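Long-range contacts in putative uncharacterized protein PH0242 (Pyrococcus horikoshii, PDB 3VU1), which belongs to the archaeal AglB oligosaccharyltransferase family, represented here by its C-terminal globular domain with a bound calcium ion: residues 104-109 against 206-211; 288-293 against 341-346; 386-391 against 422-427; 398-403 against 411-416. All blocks are in the same frame, centred on the assembly; numbering follows the deposited sequence.

Contact 1: 104-109 against 206-211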
loop_
_atom_site.group_PDB
_atom_site.type_symbol
_atom_site.label_atom_id
_atom_site.label_comp_id
_atom_site.label_asym_id
_atom_site.label_seq_id
_atom_site.Cartn_x
_atom_site.Cartn_y
_atom_site.Cartn_z
ATOM N N GLY A 104 3.732 2.264 -14.048
ATOM C CA GLY A 104 2.518 1.731 -13.403
ATOM C C GLY A 104 1.327 1.663 -14.346
ATOM O O GLY A 104 0.219 1.267 -13.946
ATOM N N GLY A 105 1.539 2.059 -15.599
ATOM C CA GLY A 105 0.507 1.918 -16.621
ATOM C C GLY A 105 -0.537 3.016 -16.601
ATOM O O GLY A 105 -1.572 2.893 -17.248
ATOM N N ALA A 106 -0.252 4.115 -15.893
ATOM C CA ALA A 106 -1.153 5.284 -15.823
ATOM C C ALA A 106 -1.129 6.177 -17.067
ATOM O O ALA A 106 -2.090 6.879 -17.345
ATOM C CB ALA A 106 -0.826 6.120 -14.585
ATOM N N ILE A 107 -0.002 6.192 -17.769
ATOM C CA ILE A 107 0.211 7.079 -18.901
ATOM C C ILE A 107 0.918 6.347 -20.054
ATOM O O ILE A 107 1.534 5.299 -19.874
ATOM C CB ILE A 107 1.050 8.321 -18.523
ATOM C CG1 ILE A 107 2.436 7.938 -17.995
ATOM C CG2 ILE A 107 0.331 9.203 -17.517
ATOM C CD1 ILE A 107 3.366 9.134 -17.928
ATOM N N THR A 108 0.825 6.912 -21.246
ATOM C CA THR A 108 1.495 6.339 -22.391
ATOM C C THR A 108 2.969 6.759 -22.429
ATOM O O THR A 108 3.391 7.691 -21.713
ATOM C CB THR A 108 0.803 6.745 -23.711
ATOM O OG1 THR A 108 1.083 8.119 -24.022
ATOM C CG2 THR A 108 -0.692 6.513 -23.611
ATOM N N ARG A 109 3.734 6.073 -23.277
ATOM C CA ARG A 109 5.132 6.395 -23.505
ATOM C C ARG A 109 5.292 7.838 -23.948
ATOM O O ARG A 109 6.201 8.536 -23.486
ATOM C CB ARG A 109 5.726 5.461 -24.547
ATOM C CG ARG A 109 7.224 5.600 -24.701
ATOM C CD ARG A 109 7.836 4.273 -25.077
ATOM N NE ARG A 109 9.051 4.497 -25.834
ATOM C CZ ARG A 109 9.375 3.820 -26.925
ATOM N NH1 ARG A 109 10.494 4.105 -27.566
ATOM N NH2 ARG A 109 8.567 2.874 -27.387
ATOM N N TYR A 206 -4.501 14.640 -15.473
ATOM C CA TYR A 206 -5.799 14.023 -15.169
ATOM C C TYR A 206 -5.708 12.522 -14.937
ATOM O O TYR A 206 -6.329 12.009 -14.019
ATOM C CB TYR A 206 -6.884 14.396 -16.203
ATOM C CG TYR A 206 -6.829 13.654 -17.516
ATOM C CD1 TYR A 206 -7.712 12.597 -17.785
ATOM C CD2 TYR A 206 -5.903 13.999 -18.495
ATOM C CE1 TYR A 206 -7.670 11.909 -18.996
ATOM C CE2 TYR A 206 -5.859 13.323 -19.708
ATOM C CZ TYR A 206 -6.743 12.285 -19.958
ATOM O OH TYR A 206 -6.692 11.632 -21.179
ATOM N N LYS A 207 -4.894 11.842 -15.739
ATOM C CA LYS A 207 -4.713 10.391 -15.622
ATOM C C LYS A 207 -4.167 9.913 -14.267
ATOM O O LYS A 207 -4.235 8.737 -13.951
ATOM C CB LYS A 207 -3.824 9.873 -16.759
ATOM C CG LYS A 207 -4.486 9.934 -18.131
ATOM C CD LYS A 207 -3.603 9.341 -19.211
ATOM C CE LYS A 207 -4.312 9.381 -20.557
ATOM N NZ LYS A 207 -3.448 8.809 -21.632
ATOM N N VAL A 208 -3.609 10.819 -13.480
ATOM C CA VAL A 208 -3.039 10.445 -12.201
ATOM C C VAL A 208 -3.550 11.351 -11.089
ATOM O O VAL A 208 -3.028 11.311 -9.971
ATOM C CB VAL A 208 -1.493 10.434 -12.217
ATOM C CG1 VAL A 208 -0.972 9.402 -13.192
ATOM C CG2 VAL A 208 -0.928 11.812 -12.551
ATOM N N ALA A 209 -4.604 12.124 -11.376
ATOM C CA ALA A 209 -5.262 12.959 -10.349
ATOM C C ALA A 209 -5.708 12.221 -9.088
ATOM O O ALA A 209 -5.586 12.752 -8.001
ATOM C CB ALA A 209 -6.431 13.707 -10.937
ATOM N N THR A 210 -6.223 11.004 -9.215
ATOM C CA THR A 210 -6.684 10.271 -8.033
ATOM C C THR A 210 -5.776 9.104 -7.636
ATOM O O THR A 210 -6.204 8.189 -6.937
ATOM C CB THR A 210 -8.135 9.779 -8.198
ATOM O OG1 THR A 210 -8.244 8.927 -9.356
ATOM C CG2 THR A 210 -9.095 10.980 -8.330
ATOM N N SER A 211 -4.524 9.148 -8.078
ATOM C CA SER A 211 -3.539 8.105 -7.784
ATOM C C SER A 211 -3.364 7.963 -6.284
ATOM O O SER A 211 -3.489 8.946 -5.543
ATOM C CB SER A 211 -2.186 8.484 -8.413
ATOM O OG SER A 211 -1.715 9.732 -7.893
#
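Ala106 directs its methyl toward Val208, and its CB meets CG1 of that valine at 3.6 Å. With chi1 -63°, CG1 lies beside the valine's backbone N, and this is the branch that meets the alanine. One residue back, Lys207 approaches the same loop differently. Its chain runs fully extended past the backbone of Ala106, with CD 3.4 Å from Ala106 O, and carries the ammonium group beyond it. Close by, Ile107 CG2 brushes Lys207 CB at 4.3 Å. Thr108 lies at an oblique angle to the lysine chain, its CG2 4.1 Å from Lys207 NZ. That ammonium forms a salt bridge with Glu111, which also receives Thr108 N; with Thr108 at the N-cap of helix 109-113, the arrangement is consistent with a capping box. Within segment 206-211, Ser211 OG donates to Val208 O at 2.9 Å inside the type I turn 208-211, which leads into helix 212-218.

No hydrogen bond joins the two segments. The aliphatic part of Lys207 and the Ala106-Val208 pair supply the packing, while the lysine charge is spent on the first turn of the helix that follows Thr108, probably helping to link the two loops through Glu111.

Contact 2: 288-293 against 341-346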
loop_
_atom_site.group_PDB
_atom_site.type_symbol
_atom_site.label_atom_id
_atom_site.label_comp_id
_atom_site.label_asym_id
_atom_site.label_seq_id
_atom_site.Cartn_x
_atom_site.Cartn_y
_atom_site.Cartn_z
ATOM N N ARG A 288 -5.533 -9.081 -1.479
ATOM C CA ARG A 288 -5.861 -10.507 -1.376
ATOM C C ARG A 288 -7.185 -10.796 -0.661
ATOM O O ARG A 288 -7.617 -10.042 0.219
ATOM C CB ARG A 288 -4.705 -11.329 -0.780
ATOM C CG ARG A 288 -4.430 -11.086 0.682
ATOM C CD ARG A 288 -3.473 -12.111 1.284
ATOM N NE ARG A 288 -2.317 -12.308 0.411
ATOM C CZ ARG A 288 -1.512 -13.374 0.417
ATOM N NH1 ARG A 288 -1.703 -14.371 1.278
ATOM N NH2 ARG A 288 -0.511 -13.437 -0.450
ATOM N N ASP A 289 -7.823 -11.900 -1.038
ATOM C CA ASP A 289 -9.077 -12.313 -0.408
ATOM C C ASP A 289 -8.941 -12.701 1.060
ATOM O O ASP A 289 -7.865 -13.143 1.505
ATOM C CB ASP A 289 -9.690 -13.481 -1.183
ATOM C CG ASP A 289 -10.071 -13.103 -2.602
ATOM O OD1 ASP A 289 -10.448 -11.938 -2.887
ATOM O OD2 ASP A 289 -9.984 -13.995 -3.446
ATOM N N ILE A 290 -10.037 -12.548 1.806
ATOM C CA ILE A 290 -10.190 -13.243 3.099
ATOM C C ILE A 290 -10.671 -14.675 2.798
ATOM O O ILE A 290 -11.610 -14.832 2.021
ATOM C CB ILE A 290 -11.199 -12.503 3.994
ATOM C CG1 ILE A 290 -10.691 -11.082 4.262
ATOM C CG2 ILE A 290 -11.397 -13.240 5.307
ATOM C CD1 ILE A 290 -11.762 -10.081 4.615
ATOM N N LYS A 291 -10.009 -15.694 3.356
ATOM C CA LYS A 291 -10.376 -17.124 3.189
ATOM C C LYS A 291 -10.250 -17.845 4.509
ATOM O O LYS A 291 -9.170 -17.822 5.122
ATOM C CB LYS A 291 -9.435 -17.877 2.240
ATOM C CG LYS A 291 -9.560 -17.524 0.773
ATOM C CD LYS A 291 -8.602 -18.306 -0.116
ATOM C CE LYS A 291 -7.190 -17.750 -0.054
ATOM N NZ LYS A 291 -6.403 -18.154 -1.252
ATOM N N ASN A 292 -11.327 -18.512 4.933
ATOM C CA ASN A 292 -11.264 -19.412 6.094
ATOM C C ASN A 292 -10.662 -18.693 7.242
ATOM O O ASN A 292 -9.672 -19.143 7.784
ATOM C CB ASN A 292 -10.407 -20.665 5.801
ATOM C CG ASN A 292 -10.874 -21.418 4.565
ATOM O OD1 ASN A 292 -12.062 -21.671 4.373
ATOM N ND2 ASN A 292 -9.943 -21.736 3.703
ATOM N N ALA A 293 -11.261 -17.563 7.584
ATOM C CA ALA A 293 -10.708 -16.612 8.528
ATOM C C ALA A 293 -11.496 -16.606 9.840
ATOM O O ALA A 293 -12.716 -16.768 9.832
ATOM C CB ALA A 293 -10.720 -15.212 7.899
ATOM N N LEU A 341 -7.882 -10.339 12.377
ATOM C CA LEU A 341 -8.291 -11.348 11.425
ATOM C C LEU A 341 -7.190 -12.397 11.399
ATOM O O LEU A 341 -6.025 -12.073 11.187
ATOM C CB LEU A 341 -8.516 -10.739 10.037
ATOM C CG LEU A 341 -9.110 -11.708 8.989
ATOM C CD1 LEU A 341 -10.075 -10.985 8.077
ATOM C CD2 LEU A 341 -8.062 -12.461 8.150
ATOM N N ALA A 342 -7.531 -13.651 11.660
ATOM C CA ALA A 342 -6.540 -14.724 11.496
ATOM C C ALA A 342 -6.918 -15.610 10.300
ATOM O O ALA A 342 -8.083 -16.004 10.144
ATOM C CB ALA A 342 -6.332 -15.527 12.762
ATOM N N GLN A 343 -5.925 -15.841 9.438
ATOM C CA GLN A 343 -6.032 -16.709 8.279
ATOM C C GLN A 343 -4.609 -17.145 7.822
ATOM O O GLN A 343 -3.589 -16.809 8.451
ATOM C CB GLN A 343 -6.856 -16.045 7.160
ATOM C CG GLN A 343 -6.104 -15.040 6.314
ATOM C CD GLN A 343 -6.905 -14.552 5.137
ATOM O OE1 GLN A 343 -8.118 -14.483 5.205
ATOM N NE2 GLN A 343 -6.230 -14.186 4.057
ATOM N N LYS A 344 -4.556 -17.943 6.770
ATOM C CA LYS A 344 -3.303 -18.427 6.242
ATOM C C LYS A 344 -2.500 -17.319 5.553
ATOM O O LYS A 344 -3.046 -16.552 4.754
ATOM C CB LYS A 344 -3.581 -19.539 5.237
ATOM C CG LYS A 344 -4.095 -20.825 5.841
ATOM C CD LYS A 344 -3.068 -21.444 6.772
ATOM C CE LYS A 344 -3.452 -22.854 7.194
ATOM N NZ LYS A 344 -3.309 -22.960 8.680
ATOM N N GLY A 345 -1.204 -17.247 5.837
ATOM C CA GLY A 345 -0.368 -16.309 5.119
ATOM C C GLY A 345 1.098 -16.444 5.436
ATOM O O GLY A 345 1.471 -17.242 6.279
ATOM N N PRO A 346 1.939 -15.655 4.747
ATOM C CA PRO A 346 3.378 -15.843 4.823
ATOM C C PRO A 346 4.023 -15.124 5.982
ATOM O O PRO A 346 3.619 -13.994 6.302
ATOM C CB PRO A 346 3.877 -15.240 3.517
ATOM C CG PRO A 346 2.837 -14.257 3.100
ATOM C CD PRO A 346 1.537 -14.760 3.642
HETATM O O HOH W 1 -3.262 -13.875 4.035
#
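Gln343 reaches from its strand to the backbone of Asp289 and Lys291 and uses both ends of its amide. NE2 donates to Asp289 O at 3.2 Å along an almost straight line (177°), with the acceptor in the plane of the amide. On the other end, OE1 accepts from Lys291 N at 2.9 Å, although this donor stands 41° above the carbonyl plane. The side chain leaves between its backbone N and carbonyl carbon (chi1 80°) and then extends, crossing that of Ile290 at about a right angle.

A water completes the arrangement. It accepts from Gln343 NE2 at 3.0 Å and from Arg288 NH1 at 3.2 Å, and it donates to Lys344 O at 2.8 Å. The same guanidinium sends NE to Asp78 in a salt bridge, while Asp289 OD1 accepts from His319 N. The apolar contact comes mainly from Leu341, whose CD1 meets Ile290 CG2 and whose CD2 meets Ala293 CB, each at 3.8 Å.

With one bond made as acceptor and two as donor, the glutamine amide is fixed in its flip and bonds the backbone of Asp289 and Lys291 much as a neighbouring strand would. Since His319 is a calcium ligand, Asp289 probably helps, as a second-shell residue, to hold that ligand's backbone in place.

Contact 3: 386-391 against 422-427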
loop_
_atom_site.group_PDB
_atom_site.type_symbol
_atom_site.label_atom_id
_atom_site.label_comp_id
_atom_site.label_asym_id
_atom_site.label_seq_id
_atom_site.Cartn_x
_atom_site.Cartn_y
_atom_site.Cartn_z
ATOM N N THR A 386 3.432 -22.900 13.644
ATOM C CA THR A 386 3.550 -24.142 12.928
ATOM C C THR A 386 3.298 -23.839 11.458
ATOM O O THR A 386 2.214 -23.428 11.065
ATOM C CB THR A 386 2.615 -25.200 13.530
ATOM O OG1 THR A 386 3.103 -25.490 14.843
ATOM C CG2 THR A 386 2.560 -26.497 12.674
ATOM N N ALA A 387 4.336 -24.017 10.656
ATOM C CA ALA A 387 4.298 -23.625 9.257
ATOM C C ALA A 387 4.307 -24.810 8.312
ATOM O O ALA A 387 4.750 -25.890 8.656
ATOM C CB ALA A 387 5.472 -22.705 8.944
ATOM N N ASP A 388 3.774 -24.580 7.126
ATOM C CA ASP A 388 4.020 -25.397 5.966
ATOM C C ASP A 388 5.011 -24.621 5.087
ATOM O O ASP A 388 4.996 -23.378 5.076
ATOM C CB ASP A 388 2.708 -25.652 5.228
ATOM C CG ASP A 388 1.742 -26.524 6.030
ATOM O OD1 ASP A 388 0.584 -26.689 5.576
ATOM O OD2 ASP A 388 2.143 -27.038 7.111
ATOM N N LEU A 389 5.894 -25.341 4.390
ATOM C CA LEU A 389 6.862 -24.704 3.497
ATOM C C LEU A 389 6.516 -24.999 2.049
ATOM O O LEU A 389 6.403 -26.155 1.681
ATOM C CB LEU A 389 8.267 -25.186 3.818
ATOM C CG LEU A 389 9.412 -24.842 2.853
ATOM C CD1 LEU A 389 9.573 -23.336 2.643
ATOM C CD2 LEU A 389 10.720 -25.503 3.306
ATOM N N TYR A 390 6.340 -23.967 1.230
ATOM C CA TYR A 390 6.049 -24.190 -0.180
ATOM C C TYR A 390 7.133 -23.620 -1.074
ATOM O O TYR A 390 7.967 -22.811 -0.633
ATOM C CB TYR A 390 4.735 -23.520 -0.603
ATOM C CG TYR A 390 3.480 -24.074 0.002
ATOM C CD1 TYR A 390 3.132 -23.785 1.327
ATOM C CD2 TYR A 390 2.617 -24.858 -0.754
ATOM C CE1 TYR A 390 1.967 -24.282 1.879
ATOM C CE2 TYR A 390 1.459 -25.359 -0.202
ATOM C CZ TYR A 390 1.139 -25.070 1.106
ATOM O OH TYR A 390 -0.016 -25.573 1.650
ATOM N N LEU A 391 7.091 -24.023 -2.340
ATOM C CA LEU A 391 7.789 -23.287 -3.366
ATOM C C LEU A 391 6.717 -22.499 -4.078
ATOM O O LEU A 391 5.698 -23.071 -4.504
ATOM C CB LEU A 391 8.535 -24.202 -4.344
ATOM C CG LEU A 391 9.768 -24.999 -3.872
ATOM C CD1 LEU A 391 10.443 -25.594 -5.107
ATOM C CD2 LEU A 391 10.772 -24.182 -3.058
ATOM N N ILE A 422 3.796 -23.770 -6.282
ATOM C CA ILE A 422 4.284 -24.816 -7.186
ATOM C C ILE A 422 4.164 -26.176 -6.496
ATOM O O ILE A 422 3.560 -27.089 -7.036
ATOM C CB ILE A 422 5.751 -24.570 -7.612
ATOM C CG1 ILE A 422 5.911 -23.200 -8.270
ATOM C CG2 ILE A 422 6.247 -25.659 -8.559
ATOM C CD1 ILE A 422 7.272 -22.594 -8.002
ATOM N N THR A 423 4.723 -26.292 -5.291
ATOM C CA THR A 423 4.751 -27.549 -4.581
ATOM C C THR A 423 4.931 -27.308 -3.092
ATOM O O THR A 423 5.560 -26.325 -2.682
ATOM C CB THR A 423 5.898 -28.458 -5.079
ATOM O OG1 THR A 423 5.801 -29.725 -4.433
ATOM C CG2 THR A 423 7.287 -27.866 -4.742
ATOM N N LYS A 424 4.387 -28.222 -2.294
ATOM C CA LYS A 424 4.499 -28.192 -0.847
ATOM C C LYS A 424 5.722 -28.998 -0.494
ATOM O O LYS A 424 5.901 -30.068 -1.026
ATOM C CB LYS A 424 3.262 -28.843 -0.245
ATOM C CG LYS A 424 2.997 -28.497 1.204
ATOM C CD LYS A 424 1.584 -28.949 1.516
ATOM C CE LYS A 424 1.133 -28.501 2.889
ATOM N NZ LYS A 424 -0.160 -29.146 3.240
ATOM N N LEU A 425 6.580 -28.493 0.378
ATOM C CA LEU A 425 7.829 -29.193 0.664
ATOM C C LEU A 425 7.822 -29.914 1.991
ATOM O O LEU A 425 8.552 -30.887 2.161
ATOM C CB LEU A 425 9.041 -28.256 0.613
ATOM C CG LEU A 425 9.491 -27.556 -0.666
ATOM C CD1 LEU A 425 10.712 -26.701 -0.353
ATOM C CD2 LEU A 425 9.789 -28.533 -1.787
ATOM N N LYS A 426 7.028 -29.426 2.937
ATOM C CA LYS A 426 6.992 -29.994 4.288
ATOM C C LYS A 426 5.794 -29.444 5.052
ATOM O O LYS A 426 5.507 -28.250 4.978
ATOM C CB LYS A 426 8.300 -29.679 5.040
ATOM C CG LYS A 426 8.419 -30.251 6.447
ATOM C CD LYS A 426 8.706 -31.749 6.459
ATOM C CE LYS A 426 9.709 -32.098 7.550
ATOM N NZ LYS A 426 11.017 -31.411 7.306
ATOM N N GLU A 427 5.093 -30.322 5.763
ATOM C CA GLU A 427 4.009 -29.922 6.646
ATOM C C GLU A 427 4.567 -29.808 8.049
ATOM O O GLU A 427 5.570 -30.427 8.362
ATOM C CB GLU A 427 2.900 -30.966 6.652
ATOM C CG GLU A 427 2.093 -31.043 5.375
ATOM C CD GLU A 427 0.821 -31.871 5.514
ATOM O OE1 GLU A 427 0.690 -32.640 6.504
ATOM O OE2 GLU A 427 -0.052 -31.750 4.614
#
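Leu389 and Leu391 pair with Lys426 and Thr423 in antiparallel fashion, the two short strand segments running at 143° to each other, and the pairing is interrupted by two classic bulges: Leu425 and Lys426 both face Leu389, and Ile422 and Thr423 both face Leu391. At the second bulge Leu391 O takes Ile422 N at 2.7 Å but Thr423 N only weakly.

Tyr390 and Lys424 form the non-hydrogen-bonded pair. CG of the extended lysine sits over one face of the tyrosine ring, 4.0 Å from its centroid and 22° off the normal, a CH-pi contact offset toward the rim. CE then passes Tyr390 OH at 3.4 Å on the way to two carboxylates. NZ meets Glu427 OE2 at 2.9 Å, on the anti side, and Asp388 OD1 more loosely at 3.5 Å, making a three-residue salt-bridge network in which the ammonium bridges two like charges.

Leu391 and Thr423 lie side by side on the other face. Leu425 CD1 touches both leucines of the partner strand, 3.7 Å from Leu391 CD2 and 3.9 Å from Leu389 CD2.

Strand 434-443 meets this leucine cluster through Val440 and Ala442. On the side of strand 385-401 away from 422-427, strand 464-487 continues the sheet, bonding Asp388 and Tyr390 through Ile476 and Val474.

Contact 4: 398-403 against 411-416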
loop_
_atom_site.group_PDB
_atom_site.type_symbol
_atom_site.label_atom_id
_atom_site.label_comp_id
_atom_site.label_asym_id
_atom_site.label_seq_id
_atom_site.Cartn_x
_atom_site.Cartn_y
_atom_site.Cartn_z
ATOM N N LEU A 398 3.970 -7.344 -18.091
ATOM C CA LEU A 398 3.247 -6.217 -18.666
ATOM C C LEU A 398 2.302 -6.664 -19.782
ATOM O O LEU A 398 2.596 -7.617 -20.517
ATOM C CB LEU A 398 4.228 -5.181 -19.210
ATOM C CG LEU A 398 5.308 -4.670 -18.258
ATOM C CD1 LEU A 398 6.049 -3.475 -18.863
ATOM C CD2 LEU A 398 4.730 -4.333 -16.885
ATOM N N VAL A 399 1.170 -5.984 -19.917
ATOM C CA VAL A 399 0.299 -6.220 -21.062
ATOM C C VAL A 399 -0.005 -4.900 -21.752
ATOM O O VAL A 399 -0.616 -4.011 -21.165
ATOM C CB VAL A 399 -1.010 -6.963 -20.705
ATOM C CG1 VAL A 399 -1.851 -7.171 -21.965
ATOM C CG2 VAL A 399 -0.707 -8.302 -20.038
ATOM N N ARG A 400 0.444 -4.779 -22.998
ATOM C CA ARG A 400 0.301 -3.537 -23.720
ATOM C C ARG A 400 -1.168 -3.217 -23.851
ATOM O O ARG A 400 -1.992 -4.099 -24.124
ATOM C CB ARG A 400 0.953 -3.608 -25.105
ATOM C CG ARG A 400 1.258 -2.234 -25.712
ATOM C CD ARG A 400 0.985 -2.152 -27.202
ATOM N NE ARG A 400 1.408 -3.375 -27.843
ATOM C CZ ARG A 400 0.886 -3.882 -28.951
ATOM N NH1 ARG A 400 -0.084 -3.251 -29.600
ATOM N NH2 ARG A 400 1.368 -5.031 -29.413
ATOM N N LYS A 401 -1.483 -1.949 -23.630
ATOM C CA LYS A 401 -2.828 -1.432 -23.795
ATOM C C LYS A 401 -2.691 -0.251 -24.736
ATOM O O LYS A 401 -1.931 0.693 -24.471
ATOM C CB LYS A 401 -3.428 -1.017 -22.449
ATOM C CG LYS A 401 -4.830 -0.479 -22.581
ATOM C CD LYS A 401 -5.374 0.159 -21.312
ATOM C CE LYS A 401 -6.310 1.301 -21.705
ATOM N NZ LYS A 401 -7.672 1.186 -21.098
ATOM N N GLY A 402 -3.398 -0.330 -25.859
ATOM C CA GLY A 402 -3.301 0.677 -26.911
ATOM C C GLY A 402 -2.090 0.438 -27.794
ATOM O O GLY A 402 -1.358 -0.536 -27.598
ATOM N N GLY A 403 -1.875 1.328 -28.764
ATOM C CA GLY A 403 -0.795 1.171 -29.743
ATOM C C GLY A 403 -0.939 -0.045 -30.649
ATOM O O GLY A 403 -1.693 -0.992 -30.357
ATOM N N ALA A 411 1.373 3.686 -26.831
ATOM C CA ALA A 411 1.195 2.504 -26.003
ATOM C C ALA A 411 1.312 2.863 -24.526
ATOM O O ALA A 411 2.153 3.675 -24.144
ATOM C CB ALA A 411 2.233 1.451 -26.367
ATOM N N SER A 412 0.461 2.270 -23.705
ATOM C CA SER A 412 0.756 2.188 -22.290
ATOM C C SER A 412 0.925 0.698 -21.977
ATOM O O SER A 412 0.523 -0.156 -22.774
ATOM C CB SER A 412 -0.337 2.851 -21.457
ATOM O OG SER A 412 -1.519 2.105 -21.557
ATOM N N PHE A 413 1.553 0.386 -20.850
ATOM C CA PHE A 413 1.755 -1.004 -20.453
ATOM C C PHE A 413 1.180 -1.276 -19.059
ATOM O O PHE A 413 1.559 -0.629 -18.087
ATOM C CB PHE A 413 3.243 -1.337 -20.510
ATOM C CG PHE A 413 3.840 -1.177 -21.871
ATOM C CD1 PHE A 413 3.833 -2.242 -22.781
ATOM C CD2 PHE A 413 4.388 0.052 -22.270
ATOM C CE1 PHE A 413 4.388 -2.092 -24.057
ATOM C CE2 PHE A 413 4.927 0.210 -23.547
ATOM C CZ PHE A 413 4.938 -0.869 -24.442
ATOM N N GLU A 414 0.254 -2.221 -18.952
ATOM C CA GLU A 414 -0.396 -2.451 -17.673
ATOM C C GLU A 414 0.299 -3.567 -16.906
ATOM O O GLU A 414 0.414 -4.665 -17.422
ATOM C CB GLU A 414 -1.851 -2.800 -17.898
ATOM C CG GLU A 414 -2.725 -2.561 -16.685
ATOM C CD GLU A 414 -4.079 -2.052 -17.117
ATOM O OE1 GLU A 414 -5.063 -2.842 -17.059
ATOM O OE2 GLU A 414 -4.140 -0.872 -17.552
ATOM N N PRO A 415 0.808 -3.281 -15.688
ATOM C CA PRO A 415 1.499 -4.358 -14.940
ATOM C C PRO A 415 0.575 -5.361 -14.281
ATOM O O PRO A 415 -0.487 -4.996 -13.857
ATOM C CB PRO A 415 2.301 -3.609 -13.873
ATOM C CG PRO A 415 1.774 -2.234 -13.873
ATOM C CD PRO A 415 1.189 -1.940 -15.205
ATOM N N HIS A 416 1.030 -6.607 -14.190
ATOM C CA HIS A 416 0.330 -7.695 -13.530
ATOM C C HIS A 416 1.275 -8.450 -12.620
ATOM O O HIS A 416 2.473 -8.561 -12.900
ATOM C CB HIS A 416 -0.190 -8.683 -14.557
ATOM C CG HIS A 416 -1.280 -8.150 -15.460
ATOM N ND1 HIS A 416 -2.588 -8.522 -15.329
ATOM C CD2 HIS A 416 -1.224 -7.302 -16.573
ATOM C CE1 HIS A 416 -3.333 -7.932 -16.295
ATOM N NE2 HIS A 416 -2.498 -7.187 -17.064
#
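The distal end of a long antiparallel beta hairpin, strands 385-401 and 412-431, is joined here, just before the chain turns through the connecting loop. Val399 and Glu414 form a hydrogen-bonded pair, Val399 N to Glu414 O at 2.9 Å and Glu414 N to Val399 O at 3.0 Å. The next such pair is Lys401 with Ser412: Lys401 N donates to Ser412 O at 2.8 Å, and Lys401 O accepts twice, from Ser412 N and from Ser412 OG at 3.3 Å. The serine hydroxyl lies between its own backbone N and carbonyl carbon (chi1 68°), which turns OG toward Lys401 O.

On the face of Leu398, Arg400, Phe413 and Pro415, the arginine's aliphatic part does the touching: CG comes within 3.5 Å of Phe413 CE1, while the guanidinium plane stands 74° from the ring. NE of this arginine bonds Asn406 in the turn and NH2 makes a salt bridge with Asp462. Leu398 spreads its two methyls, CD1 to Phe413 CB and CD2 to Pro415 CB, both at 3.9 Å.

The opposite face carries Val399, whose CG2 lies 3.6 Å from both CD2 and NE2 of the His416 imidazole. Glu414 shares this face, but its carboxylate goes to Arg70 in a salt bridge.

Strand 464-487 continues the sheet beyond 398-401, with Leu398 bonded to Ile465 through the backbone. Helix 60-69 packs on the Leu398-Pro415 face, His62 touching both residues and Ile63 and Leu66 adding contacts to the proline.

How the contacts relate
Contacts 3 and 4 tie the same two long strands, 385-401 and 412-431, at sites whose centres are 34 Å apart; contact 4, nearer the turn, is nested inside the loop that contact 3 closes. Contact 1 lies only 12 Å from contact 4, centre to centre, and touches it: Arg109 N is 3.0 Å from Ala411 O, a probable hydrogen bond, and Thr108 CB packs on that carbonyl. Contact 2 reaches the same sheet as contact 3, with about 6 Å between nearest atoms, and sits across the chain's centre from contact 1. It is also near the calcium site of Glu76, Ala285, His319 and Glu322, the Asp289 side chain lying about 8 Å from the ion.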